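Protein induced by osmotic stress (Scheffersomyces stipitis, PDB 5YWN) reduces haloketones asymmetrically, probably to chiral alcohols with hydride from NADPH, as a member of the extended short-chain dehydrogenase/reductase family. Local coordinates at residues G39-L42 with K43-Y46; A244-A247 with A248-K251; K305-K308 with K309-F313; I19-V22 with L23-Y27; F316-E319 with T320-D324. The protein carries 1 engineered substitution. All coordinates share one frame; numbering follows the deposited sequence.

Contact 1. Residues G39-L42 with K43-Y46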
loop_
_atom_site.group_PDB
_atom_site.type_symbol
_atom_site.label_atom_id
_atom_site.label_comp_id
_atom_site.label_asym_id
_atom_site.label_seq_id
_atom_site.Cartn_x
_atom_site.Cartn_y
_atom_site.Cartn_z
ATOM N N GLY A 39 -4.464 -15.460 -11.104
ATOM C CA GLY A 39 -5.118 -16.117 -10.019
ATOM C C GLY A 39 -4.568 -17.486 -9.715
ATOM O O GLY A 39 -4.326 -17.819 -8.601
ATOM N N ALA A 40 -4.343 -18.239 -10.756
ATOM C CA ALA A 40 -3.842 -19.570 -10.632
ATOM C C ALA A 40 -2.482 -19.565 -9.974
ATOM O O ALA A 40 -2.253 -20.373 -9.160
ATOM C CB ALA A 40 -3.776 -20.265 -11.968
ATOM N N ASN A 41 -1.626 -18.620 -10.312
ATOM C CA ASN A 41 -0.338 -18.557 -9.652
ATOM C C ASN A 41 -0.475 -18.324 -8.177
ATOM O O ASN A 41 0.158 -18.966 -7.426
ATOM C CB ASN A 41 0.556 -17.497 -10.250
ATOM C CG ASN A 41 1.868 -17.343 -9.512
ATOM O OD1 ASN A 41 2.524 -18.300 -9.215
ATOM N ND2 ASN A 41 2.253 -16.137 -9.257
ATOM N N LEU A 42 -1.340 -17.411 -7.780
ATOM C CA LEU A 42 -1.566 -17.124 -6.378
ATOM C C LEU A 42 -2.107 -18.306 -5.624
ATOM O O LEU A 42 -1.720 -18.561 -4.526
ATOM C CB LEU A 42 -2.477 -15.933 -6.224
ATOM C CG LEU A 42 -1.950 -14.572 -6.642
ATOM C CD1 LEU A 42 -3.029 -13.512 -6.422
ATOM C CD2 LEU A 42 -0.679 -14.223 -5.931
ATOM N N LYS A 43 -2.979 -19.034 -6.262
ATOM C CA LYS A 43 -3.520 -20.220 -5.681
ATOM C C LYS A 43 -2.451 -21.252 -5.379
ATOM O O LYS A 43 -2.481 -21.814 -4.344
ATOM C CB LYS A 43 -4.582 -20.806 -6.575
ATOM C CG LYS A 43 -5.229 -22.054 -6.050
ATOM C CD LYS A 43 -6.231 -21.756 -4.974
ATOM C CE LYS A 43 -6.934 -23.001 -4.539
ATOM N NZ LYS A 43 -7.742 -22.823 -3.338
ATOM N N LYS A 44 -1.487 -21.433 -6.257
ATOM C CA LYS A 44 -0.389 -22.329 -5.984
ATOM C C LYS A 44 0.459 -21.896 -4.799
ATOM O O LYS A 44 0.916 -22.691 -4.058
ATOM C CB LYS A 44 0.507 -22.498 -7.200
ATOM C CG LYS A 44 -0.164 -23.039 -8.430
ATOM C CD LYS A 44 0.799 -23.287 -9.571
ATOM C CE LYS A 44 1.044 -22.064 -10.443
ATOM N NZ LYS A 44 0.005 -21.612 -11.408
ATOM N N LEU A 45 0.724 -20.616 -4.703
ATOM C CA LEU A 45 1.432 -20.048 -3.577
ATOM C C LEU A 45 0.710 -20.088 -2.245
ATOM O O LEU A 45 1.287 -20.389 -1.271
ATOM C CB LEU A 45 1.895 -18.640 -3.902
ATOM C CG LEU A 45 2.815 -18.515 -5.099
ATOM C CD1 LEU A 45 3.064 -17.089 -5.565
ATOM C CD2 LEU A 45 4.096 -19.301 -4.880
ATOM N N TYR A 46 -0.560 -19.761 -2.234
ATOM C CA TYR A 46 -1.304 -19.627 -0.993
ATOM C C TYR A 46 -2.169 -20.794 -0.495
ATOM O O TYR A 46 -2.574 -20.803 0.613
ATOM C CB TYR A 46 -2.058 -18.312 -0.992
ATOM C CG TYR A 46 -1.122 -17.168 -0.985
ATOM C CD1 TYR A 46 -0.390 -16.873 0.128
ATOM C CD2 TYR A 46 -0.906 -16.447 -2.101
ATOM C CE1 TYR A 46 0.514 -15.863 0.140
ATOM C CE2 TYR A 46 -0.009 -15.429 -2.107
ATOM C CZ TYR A 46 0.712 -15.152 -0.982
ATOM O OH TYR A 46 1.594 -14.147 -1.002
#
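Lys44 folds back along the helix over the turn that begins at Ala40. Its CB sits 3.6 Å from Asn41 O, and CG comes within 3.5 Å of Ala40 O. A bend at chi3 (-87°) then brings CE to 3.9 Å from Asn41 CA, and a second at chi4 (-75°) turns NZ to Ala40 O. There NZ makes a weak hydrogen bond of 3.4 Å to Ala40 O, the carbonyl that also accepts from Lys44 N, and it has a long, weak ion pair with Glu37. This is the last part of helix 36-46, the crossover helix between parallel strands 28-33 and 50-54 in the beta-alpha-beta architecture of the Rossmann fold. One turn on, Leu45 slants across the Asn41 amide, its CD1 lying 3.9 Å from Asn41 OD1, while Asn41 ND2 is hydrogen-bonded to Glu204. Were Asn41 an alanine, the amide would be gone, and Glu204 would probably lose this donor and Leu45 CD1 this neighbour. On the buried side, Leu42 and Tyr46 run side by side in the same direction, with Leu42 CD2 4.1 Å from Tyr46 CE2; the Tyr46 hydroxyl reaches Gln16 on helix 13-24.

Contact 2. Residues A244-A247 with A248-K251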
loop_
_atom_site.group_PDB
_atom_site.type_symbol
_atom_site.label_atom_id
_atom_site.label_comp_id
_atom_site.label_asym_id
_atom_site.label_seq_id
_atom_site.Cartn_x
_atom_site.Cartn_y
_atom_site.Cartn_z
ATOM N N ALA A 244 -1.806 -3.096 9.977
ATOM C CA ALA A 244 -2.736 -1.989 10.018
ATOM C C ALA A 244 -4.052 -2.283 9.313
ATOM O O ALA A 244 -5.070 -1.918 9.782
ATOM C CB ALA A 244 -2.129 -0.709 9.517
ATOM N N HIS A 245 -3.977 -2.976 8.212
ATOM C CA HIS A 245 -5.179 -3.404 7.538
ATOM C C HIS A 245 -5.996 -4.353 8.431
ATOM O O HIS A 245 -7.149 -4.207 8.538
ATOM C CB HIS A 245 -4.884 -3.978 6.162
ATOM C CG HIS A 245 -4.653 -2.953 5.097
ATOM N ND1 HIS A 245 -3.510 -2.213 5.013
ATOM C CD2 HIS A 245 -5.441 -2.522 4.097
ATOM C CE1 HIS A 245 -3.590 -1.400 3.993
ATOM N NE2 HIS A 245 -4.749 -1.576 3.414
ATOM N N LEU A 246 -5.329 -5.261 9.110
ATOM C CA LEU A 246 -5.982 -6.142 10.029
ATOM C C LEU A 246 -6.655 -5.408 11.158
ATOM O O LEU A 246 -7.799 -5.600 11.386
ATOM C CB LEU A 246 -5.014 -7.127 10.601
ATOM C CG LEU A 246 -5.592 -8.216 11.446
ATOM C CD1 LEU A 246 -6.376 -9.141 10.567
ATOM C CD2 LEU A 246 -4.501 -8.962 12.166
ATOM N N ALA A 247 -5.946 -4.491 11.761
ATOM C CA ALA A 247 -6.484 -3.646 12.784
ATOM C C ALA A 247 -7.676 -2.873 12.226
ATOM O O ALA A 247 -8.649 -2.715 12.876
ATOM C CB ALA A 247 -5.450 -2.656 13.244
ATOM N N ALA A 248 -7.568 -2.447 11.004
ATOM C CA ALA A 248 -8.532 -1.577 10.392
ATOM C C ALA A 248 -9.914 -2.187 10.296
ATOM O O ALA A 248 -10.848 -1.481 10.280
ATOM C CB ALA A 248 -8.076 -1.097 9.042
ATOM N N PHE A 249 -9.970 -3.499 10.130
ATOM C CA PHE A 249 -11.218 -4.216 10.176
ATOM C C PHE A 249 -11.603 -4.952 11.460
ATOM O O PHE A 249 -12.740 -5.195 11.678
ATOM C CB PHE A 249 -11.443 -5.049 8.927
ATOM C CG PHE A 249 -10.713 -6.368 8.872
ATOM C CD1 PHE A 249 -11.234 -7.491 9.439
ATOM C CD2 PHE A 249 -9.571 -6.499 8.155
ATOM C CE1 PHE A 249 -10.575 -8.683 9.342
ATOM C CE2 PHE A 249 -8.940 -7.691 8.021
ATOM C CZ PHE A 249 -9.434 -8.784 8.611
ATOM N N GLU A 250 -10.620 -5.389 12.222
ATOM C CA GLU A 250 -10.807 -6.051 13.498
ATOM C C GLU A 250 -11.251 -5.202 14.659
ATOM O O GLU A 250 -12.014 -5.627 15.422
ATOM C CB GLU A 250 -9.608 -6.905 13.873
ATOM C CG GLU A 250 -9.368 -8.125 13.023
ATOM C CD GLU A 250 -8.333 -9.095 13.585
ATOM O OE1 GLU A 250 -8.417 -10.248 13.273
ATOM O OE2 GLU A 250 -7.453 -8.720 14.297
ATOM N N LYS A 251 -10.701 -4.011 14.794
ATOM C CA LYS A 251 -10.927 -3.154 15.947
ATOM C C LYS A 251 -12.126 -2.210 15.821
ATOM O O LYS A 251 -12.276 -1.539 14.863
ATOM C CB LYS A 251 -9.690 -2.321 16.275
ATOM C CG LYS A 251 -8.434 -3.102 16.505
ATOM C CD LYS A 251 -7.282 -2.206 16.842
ATOM C CE LYS A 251 -6.009 -2.949 17.172
ATOM N NZ LYS A 251 -6.038 -3.712 18.419
#
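Glu250 lies slantwise across Leu246, its carboxylate resting on the branched end of the leucine. The approach is close on both branches: Glu250 OE2 is 3.6 Å from Leu246 CD2, and Glu250 OE1 is 3.6 Å from Leu246 CD1. These are contacts of carboxylate oxygens with hydrocarbon; the polar demand of OE1 is met by a hydrogen bond with Tyr27 OH. Leu246 has CG opposite its own backbone N (chi1 -173°), which carries the branch forward along the helix to Glu250 and Phe249. The Phe249 ring meets the methyl CD1 from another direction, with Phe249 CZ 3.6 Å from Leu246 CD1. With chi1 at 80°, CG of Phe249 stands between its backbone N and carbonyl carbon, and the ring is folded back over the preceding turn. Leu246 O consequently lies over one ring face, 3.8 Å above the plane and displaced toward the rim. That carbonyl receives Glu250 N at 2.9 Å, whereas the bonds of Phe249 N to His245 O and Leu246 O are both weak. Helix 238-250 ends here. Phe249 packs on strands 74-79 and 119-123 of the parallel sheet, Ala248 rests on Val121, His245 reaches Leu14 and Ile18 of helix 13-24, and Ala244 and Ala247 face Leu311 of helix 305-311.

Contact 3. Residues K305-K308 with K309-F313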
loop_
_atom_site.group_PDB
_atom_site.type_symbol
_atom_site.label_atom_id
_atom_site.label_comp_id
_atom_site.label_asym_id
_atom_site.label_seq_id
_atom_site.Cartn_x
_atom_site.Cartn_y
_atom_site.Cartn_z
ATOM N N LYS A 305 -0.415 10.092 16.323
ATOM C CA LYS A 305 -0.677 9.625 17.672
ATOM C C LYS A 305 -1.931 8.799 17.775
ATOM O O LYS A 305 -1.918 7.772 18.356
ATOM C CB LYS A 305 -0.711 10.784 18.665
ATOM C CG LYS A 305 0.654 11.413 18.881
ATOM C CD LYS A 305 0.718 12.428 20.008
ATOM C CE LYS A 305 -0.417 13.441 20.011
ATOM N NZ LYS A 305 -0.480 14.351 18.866
ATOM N N LYS A 306 -2.972 9.230 17.121
ATOM C CA LYS A 306 -4.213 8.517 17.103
ATOM C C LYS A 306 -4.064 7.124 16.454
ATOM O O LYS A 306 -4.505 6.163 16.968
ATOM C CB LYS A 306 -5.250 9.338 16.341
ATOM C CG LYS A 306 -6.629 8.730 16.321
ATOM C CD LYS A 306 -7.623 9.479 15.483
ATOM C CE LYS A 306 -8.194 10.692 16.186
ATOM N NZ LYS A 306 -9.519 11.076 15.669
ATOM N N THR A 307 -3.397 7.082 15.326
ATOM C CA THR A 307 -3.197 5.860 14.611
ATOM C C THR A 307 -2.421 4.872 15.479
ATOM O O THR A 307 -2.827 3.774 15.618
ATOM C CB THR A 307 -2.515 6.109 13.251
ATOM O OG1 THR A 307 -3.400 6.788 12.389
ATOM C CG2 THR A 307 -2.064 4.861 12.609
ATOM N N LYS A 308 -1.356 5.315 16.098
ATOM C CA LYS A 308 -0.527 4.455 16.937
ATOM C C LYS A 308 -1.288 3.887 18.122
ATOM O O LYS A 308 -1.160 2.744 18.418
ATOM C CB LYS A 308 0.720 5.178 17.425
ATOM C CG LYS A 308 1.762 5.463 16.398
ATOM C CD LYS A 308 2.122 4.252 15.619
ATOM C CE LYS A 308 3.154 3.405 16.349
ATOM N NZ LYS A 308 4.361 4.223 16.560
ATOM N N LYS A 309 -2.103 4.709 18.757
ATOM C CA LYS A 309 -2.984 4.277 19.820
ATOM C C LYS A 309 -4.001 3.239 19.353
ATOM O O LYS A 309 -4.209 2.309 20.006
ATOM C CB LYS A 309 -3.712 5.457 20.412
ATOM C CG LYS A 309 -4.686 5.144 21.528
ATOM C CD LYS A 309 -3.981 4.778 22.787
ATOM C CE LYS A 309 -4.766 5.147 24.026
ATOM N NZ LYS A 309 -4.004 4.768 25.205
ATOM N N ILE A 310 -4.612 3.449 18.220
ATOM C CA ILE A 310 -5.510 2.493 17.683
ATOM C C ILE A 310 -4.816 1.176 17.308
ATOM O O ILE A 310 -5.277 0.150 17.646
ATOM C CB ILE A 310 -6.279 3.067 16.488
ATOM C CG1 ILE A 310 -7.258 4.130 16.931
ATOM C CG2 ILE A 310 -7.069 1.995 15.763
ATOM C CD1 ILE A 310 -7.783 4.908 15.813
ATOM N N LEU A 311 -3.712 1.262 16.605
ATOM C CA LEU A 311 -2.979 0.082 16.219
ATOM C C LEU A 311 -2.401 -0.725 17.378
ATOM O O LEU A 311 -2.514 -1.887 17.395
ATOM C CB LEU A 311 -1.894 0.393 15.204
ATOM C CG LEU A 311 -2.259 0.903 13.820
ATOM C CD1 LEU A 311 -0.992 1.169 13.078
ATOM C CD2 LEU A 311 -3.152 -0.068 13.109
ATOM N N GLY A 312 -1.785 -0.054 18.320
ATOM C CA GLY A 312 -1.258 -0.683 19.505
ATOM C C GLY A 312 -0.091 -1.655 19.325
ATOM O O GLY A 312 0.092 -2.494 20.125
ATOM N N PHE A 313 0.674 -1.505 18.267
ATOM C CA PHE A 313 1.909 -2.226 18.101
ATOM C C PHE A 313 3.044 -1.330 17.661
ATOM O O PHE A 313 2.831 -0.285 17.194
ATOM C CB PHE A 313 1.762 -3.435 17.187
ATOM C CG PHE A 313 1.322 -3.100 15.806
ATOM C CD1 PHE A 313 2.226 -2.738 14.859
ATOM C CD2 PHE A 313 0.004 -3.171 15.469
ATOM C CE1 PHE A 313 1.826 -2.416 13.602
ATOM C CE2 PHE A 313 -0.407 -2.860 14.215
ATOM C CZ PHE A 313 0.500 -2.488 13.271
HETATM O O HOH W 1 1.195 1.939 18.950
#
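Lys308 O is gripped by Gly312 N, at 2.9 Å, at the point where the chain leaves its helix, and a water lies close to it as well. The bond from Gly312 closes the last turn of helix 305-311, a C-terminal helix end in which Gly312 takes a positive phi of 66°, a value that favours glycine. The water stands a doubtfully short 2.5 Å from Lys308 O and 3.3 Å from Phe313 O, and it probably bridges the helix end and the departing chain. Lys308 itself leans over this turn: bends at chi2 and chi3 curl the chain round until Lys308 CE lies 3.8 Å from Phe313 O, and a further bend at chi4 turns NZ. Its ammonium group has a cation-pi contact with Tyr315. On the buried side, Thr307 and Leu311 run alongside each other in the same direction, and the methyl Thr307 CG2 touches Leu311 CD1 at 3.9 Å. The two branches of the threonine divide their tasks, since OG1 is hydrogen-bonded to Glu144 and to the backbone N of Leu260 while CG2 meets Leu311; the threonine side chain also touches Leu259 and Leu261. Both residues thus seat the helix against the edge strand of the large parallel sheet. A similar pairing on another side of the helix joins Lys306 and Ile310, which also lie side by side. There the aliphatic part of the lysine serves as the apolar surface, Lys306 CG being 4.0 Å from Ile310 CD1, while Ile310 CG1 rests 3.4 Å from Lys306 O.

Contact 4. Residues I19-V22 with L23-Y27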
loop_
_atom_site.group_PDB
_atom_site.type_symbol
_atom_site.label_atom_id
_atom_site.label_comp_id
_atom_site.label_asym_id
_atom_site.label_seq_id
_atom_site.Cartn_x
_atom_site.Cartn_y
_atom_site.Cartn_z
ATOM N N ILE A 19 -2.568 -10.697 2.515
ATOM C CA ILE A 19 -3.125 -12.003 2.359
ATOM C C ILE A 19 -2.410 -13.023 3.247
ATOM O O ILE A 19 -3.023 -13.709 3.928
ATOM C CB ILE A 19 -3.123 -12.442 0.879
ATOM C CG1 ILE A 19 -4.105 -11.602 0.051
ATOM C CG2 ILE A 19 -3.411 -13.926 0.734
ATOM C CD1 ILE A 19 -3.949 -11.681 -1.417
ATOM N N ALA A 20 -1.094 -13.006 3.259
ATOM C CA ALA A 20 -0.323 -13.904 4.091
ATOM C C ALA A 20 -0.624 -13.696 5.559
ATOM O O ALA A 20 -0.734 -14.631 6.265
ATOM C CB ALA A 20 1.143 -13.762 3.831
ATOM N N LEU A 21 -0.750 -12.464 5.992
ATOM C CA LEU A 21 -1.135 -12.217 7.329
ATOM C C LEU A 21 -2.544 -12.671 7.652
ATOM O O LEU A 21 -2.750 -13.302 8.608
ATOM C CB LEU A 21 -0.979 -10.766 7.675
ATOM C CG LEU A 21 -1.496 -10.356 9.049
ATOM C CD1 LEU A 21 -0.760 -11.068 10.137
ATOM C CD2 LEU A 21 -1.473 -8.861 9.277
ATOM N N VAL A 22 -3.489 -12.345 6.816
ATOM C CA VAL A 22 -4.868 -12.715 7.045
ATOM C C VAL A 22 -5.063 -14.249 7.077
ATOM O O VAL A 22 -5.733 -14.761 7.907
ATOM C CB VAL A 22 -5.758 -11.968 6.043
ATOM C CG1 VAL A 22 -7.019 -12.680 5.712
ATOM C CG2 VAL A 22 -5.980 -10.543 6.493
ATOM N N LEU A 23 -4.403 -14.943 6.200
ATOM C CA LEU A 23 -4.411 -16.365 6.187
ATOM C C LEU A 23 -3.808 -16.944 7.466
ATOM O O LEU A 23 -4.293 -17.876 7.967
ATOM C CB LEU A 23 -3.698 -16.890 4.976
ATOM C CG LEU A 23 -4.441 -16.740 3.648
ATOM C CD1 LEU A 23 -3.642 -17.226 2.492
ATOM C CD2 LEU A 23 -5.771 -17.421 3.648
ATOM N N SER A 24 -2.770 -16.335 7.977
ATOM C CA SER A 24 -2.123 -16.789 9.177
ATOM C C SER A 24 -3.004 -16.728 10.408
ATOM O O SER A 24 -2.867 -17.492 11.293
ATOM C CB SER A 24 -0.800 -16.083 9.395
ATOM O OG SER A 24 -0.950 -14.890 10.052
ATOM N N LYS A 25 -3.915 -15.797 10.426
ATOM C CA LYS A 25 -4.837 -15.648 11.518
ATOM C C LYS A 25 -6.114 -16.517 11.402
ATOM O O LYS A 25 -6.983 -16.448 12.212
ATOM C CB LYS A 25 -5.178 -14.183 11.720
ATOM C CG LYS A 25 -3.995 -13.294 12.018
ATOM C CD LYS A 25 -3.601 -13.297 13.460
ATOM C CE LYS A 25 -2.269 -12.619 13.671
ATOM N NZ LYS A 25 -1.757 -12.741 15.050
ATOM N N GLY A 26 -6.174 -17.346 10.395
ATOM C CA GLY A 26 -7.292 -18.211 10.198
ATOM C C GLY A 26 -8.469 -17.802 9.335
ATOM O O GLY A 26 -9.375 -18.557 9.159
ATOM N N TYR A 27 -8.422 -16.624 8.767
ATOM C CA TYR A 27 -9.379 -16.222 7.765
ATOM C C TYR A 27 -9.171 -16.962 6.476
ATOM O O TYR A 27 -8.126 -17.392 6.174
ATOM C CB TYR A 27 -9.254 -14.723 7.501
ATOM C CG TYR A 27 -9.563 -13.876 8.675
ATOM C CD1 TYR A 27 -10.839 -13.502 8.953
ATOM C CD2 TYR A 27 -8.587 -13.448 9.489
ATOM C CE1 TYR A 27 -11.144 -12.745 10.043
ATOM C CE2 TYR A 27 -8.877 -12.693 10.571
ATOM C CZ TYR A 27 -10.168 -12.343 10.833
ATOM O OH TYR A 27 -10.454 -11.599 11.875
#
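Val22 meets Tyr27 across the end of helix 13-24, where the chain closes in a Schellman motif. The inner bond of the motif joins Gly26 N to Leu23 O at 3.1 Å; the outer one, Tyr27 N to Val22 O, is weak at 3.4 Å. Gly26 has phi 92°, and a side chain there would be jammed against the carbonyl oxygen before it. The turn brings together the apolar pair that often flanks such a motif: Val22 CG1 presses on Tyr27 CB at 3.5 Å, the two side chains crossing at about a right angle. Val22 O lies in the plane of the Tyr27 ring, at its edge. This helix is the crossover between strands 4-7 and 28-33, the first beta-alpha-beta unit of the Rossmann fold, and Val22 looks onto Val5 and Val29 of those strands. Leu23, the next residue round the helix, lies alongside Ile19 and points with it, with Leu23 CD1 3.7 Å from Ile19 CG2; both also touch Val29. Leu21, on another side, offers its CD1 to Lys25 CE at 4.1 Å. Its carbonyl is doubly held, by Lys25 N at 3.3 Å and by the hydroxyl of Ser24, whose chi1 of 86° turns OG back over the helix: Ser24 OG donates to Leu21 O at 2.8 Å, tilted 18° from the carbonyl plane.

Contact 5. Residues F316-E319 with T320-D324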
loop_
_atom_site.group_PDB
_atom_site.type_symbol
_atom_site.label_atom_id
_atom_site.label_comp_id
_atom_site.label_asym_id
_atom_site.label_seq_id
_atom_site.Cartn_x
_atom_site.Cartn_y
_atom_site.Cartn_z
ATOM N N PHE A 316 8.460 -1.977 12.695
ATOM C CA PHE A 316 9.745 -2.422 12.286
ATOM C C PHE A 316 10.597 -1.174 12.059
ATOM O O PHE A 316 10.157 -0.236 11.506
ATOM C CB PHE A 316 9.639 -3.201 10.986
ATOM C CG PHE A 316 9.204 -4.621 11.137
ATOM C CD1 PHE A 316 10.103 -5.590 11.414
ATOM C CD2 PHE A 316 7.905 -4.967 11.011
ATOM C CE1 PHE A 316 9.725 -6.905 11.537
ATOM C CE2 PHE A 316 7.509 -6.266 11.141
ATOM C CZ PHE A 316 8.422 -7.243 11.394
ATOM N N ASP A 317 11.816 -1.200 12.525
ATOM C CA ASP A 317 12.732 -0.124 12.252
ATOM C C ASP A 317 13.308 -0.195 10.847
ATOM O O ASP A 317 13.214 -1.169 10.216
ATOM C CB ASP A 317 13.755 0.035 13.356
ATOM C CG ASP A 317 14.905 -0.924 13.264
ATOM O OD1 ASP A 317 15.007 -1.672 12.340
ATOM O OD2 ASP A 317 15.774 -0.873 14.139
ATOM N N PHE A 318 13.880 0.885 10.399
ATOM C CA PHE A 318 14.309 1.026 9.029
ATOM C C PHE A 318 15.370 0.005 8.618
ATOM O O PHE A 318 15.291 -0.579 7.598
ATOM C CB PHE A 318 14.802 2.448 8.799
ATOM C CG PHE A 318 15.435 2.666 7.478
ATOM C CD1 PHE A 318 14.683 2.921 6.389
ATOM C CD2 PHE A 318 16.777 2.663 7.346
ATOM C CE1 PHE A 318 15.254 3.115 5.170
ATOM C CE2 PHE A 318 17.363 2.854 6.128
ATOM C CZ PHE A 318 16.606 3.079 5.042
ATOM N N GLU A 319 16.323 -0.209 9.476
ATOM C CA GLU A 319 17.365 -1.164 9.231
ATOM C C GLU A 319 16.786 -2.575 9.071
ATOM O O GLU A 319 17.158 -3.263 8.215
ATOM C CB GLU A 319 18.387 -1.111 10.341
ATOM C CG GLU A 319 19.468 -2.140 10.244
ATOM C CD GLU A 319 20.754 -1.828 10.995
ATOM O OE1 GLU A 319 21.583 -2.685 11.043
ATOM O OE2 GLU A 319 20.950 -0.769 11.498
ATOM N N THR A 320 15.871 -2.942 9.916
ATOM C CA THR A 320 15.284 -4.243 9.849
ATOM C C THR A 320 14.528 -4.444 8.542
ATOM O O THR A 320 14.703 -5.433 7.899
ATOM C CB THR A 320 14.447 -4.590 11.084
ATOM O OG1 THR A 320 15.193 -4.374 12.262
ATOM C CG2 THR A 320 14.049 -6.035 11.073
ATOM N N SER A 321 13.739 -3.460 8.154
ATOM C CA SER A 321 12.952 -3.550 6.946
ATOM C C SER A 321 13.884 -3.679 5.738
ATOM O O SER A 321 13.738 -4.529 4.948
ATOM C CB SER A 321 12.036 -2.340 6.816
ATOM O OG SER A 321 11.260 -2.396 5.675
ATOM N N VAL A 322 14.883 -2.829 5.698
ATOM C CA VAL A 322 15.875 -2.876 4.662
ATOM C C VAL A 322 16.646 -4.205 4.653
ATOM O O VAL A 322 16.739 -4.783 3.664
ATOM C CB VAL A 322 16.832 -1.675 4.789
ATOM C CG1 VAL A 322 18.100 -1.848 4.012
ATOM C CG2 VAL A 322 16.150 -0.409 4.336
ATOM N N VAL A 323 17.156 -4.646 5.777
ATOM C CA VAL A 323 17.939 -5.866 5.839
ATOM C C VAL A 323 17.066 -7.055 5.395
ATOM O O VAL A 323 17.478 -7.812 4.635
ATOM C CB VAL A 323 18.541 -6.139 7.256
ATOM C CG1 VAL A 323 19.010 -7.561 7.418
ATOM C CG2 VAL A 323 19.657 -5.191 7.616
ATOM N N ASP A 324 15.855 -7.134 5.882
ATOM C CA ASP A 324 14.974 -8.216 5.549
ATOM C C ASP A 324 14.718 -8.208 4.043
ATOM O O ASP A 324 14.675 -9.215 3.459
ATOM C CB ASP A 324 13.659 -8.137 6.343
ATOM C CG ASP A 324 13.810 -8.583 7.798
ATOM O OD1 ASP A 324 14.879 -9.026 8.174
ATOM O OD2 ASP A 324 12.854 -8.490 8.545
HETATM O O HOH W 2 12.593 -3.449 14.322
#
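Phe318 offers one ring face to the methyl Val322 CG2, which sits 3.8 Å from the ring centroid and 20° off the normal, a CH-pi contact one helical turn apart. The methyl is displaced toward the rim, and its nearest ring atom, Phe318 CZ, is 3.6 Å away. The same ring also packs edge-to-face with Phe235. Phe316 is met differently: Thr320 CG2 comes to the ring edge, near its plane, 4.0 Å from Phe316 CD1, and Arg239 makes a cation-pi contact with this ring. The third flat group is the carboxylate of Asp317, the N-cap residue of helix 318-332. Its chi1 of 81° turns CG in between the backbone N and carbonyl carbon, and OD1 then faces the first turn. Thr320 N meets Asp317 OD1 at 2.9 Å, almost in line with the C-O bond. Thr320 OG1 donates to the same Asp317 OD1 at 2.7 Å from above the carboxylate plane. Two donors thus fix the rotation of the carboxylate, whose negative charge would suit the positive end of the helix dipole. A water accepts from Asp317 N at 3.0 Å and donates weakly to Thr320 OG1. With a valine in place of Thr320 the hydroxyl is gone, and Asp317 OD1 would probably keep one donor fewer and be less firmly held against turning. Farther along, Glu319 and Val323 lie side by side, with Glu319 CG 4.0 Å from Val323 CG2, and Glu319 OE1 is hydrogen-bonded to Asn278 of helix 268-278.

Contacts 1, 4, 2 and 3 form a chain of neighbours, while contact 5 stands apart. Contacts 1 and 4 have centres 15 Å apart and touch where Tyr46 CB lies 4.0 Å from Leu23 CD1, one crossover helix against the next. Contacts 4 and 2, at 12 Å, are joined by the Glu250-Tyr27 hydrogen bond, with Leu246 CB 4.2 Å from Leu21 CD2; contacts 2 and 3, at 11 Å, meet through Ala247 CB and Leu311 CD2, 3.5 Å apart. Contact 5 adjoins contact 3 in sequence, yet their centres are 20 Å apart. The nearest side-chain approaches to bound NADP are about 6 Å for His245 of contact 2, 8 Å for Leu42 of contact 1, 9 Å for Ile19 of contact 4 and 11 Å for Ser321 of contact 5.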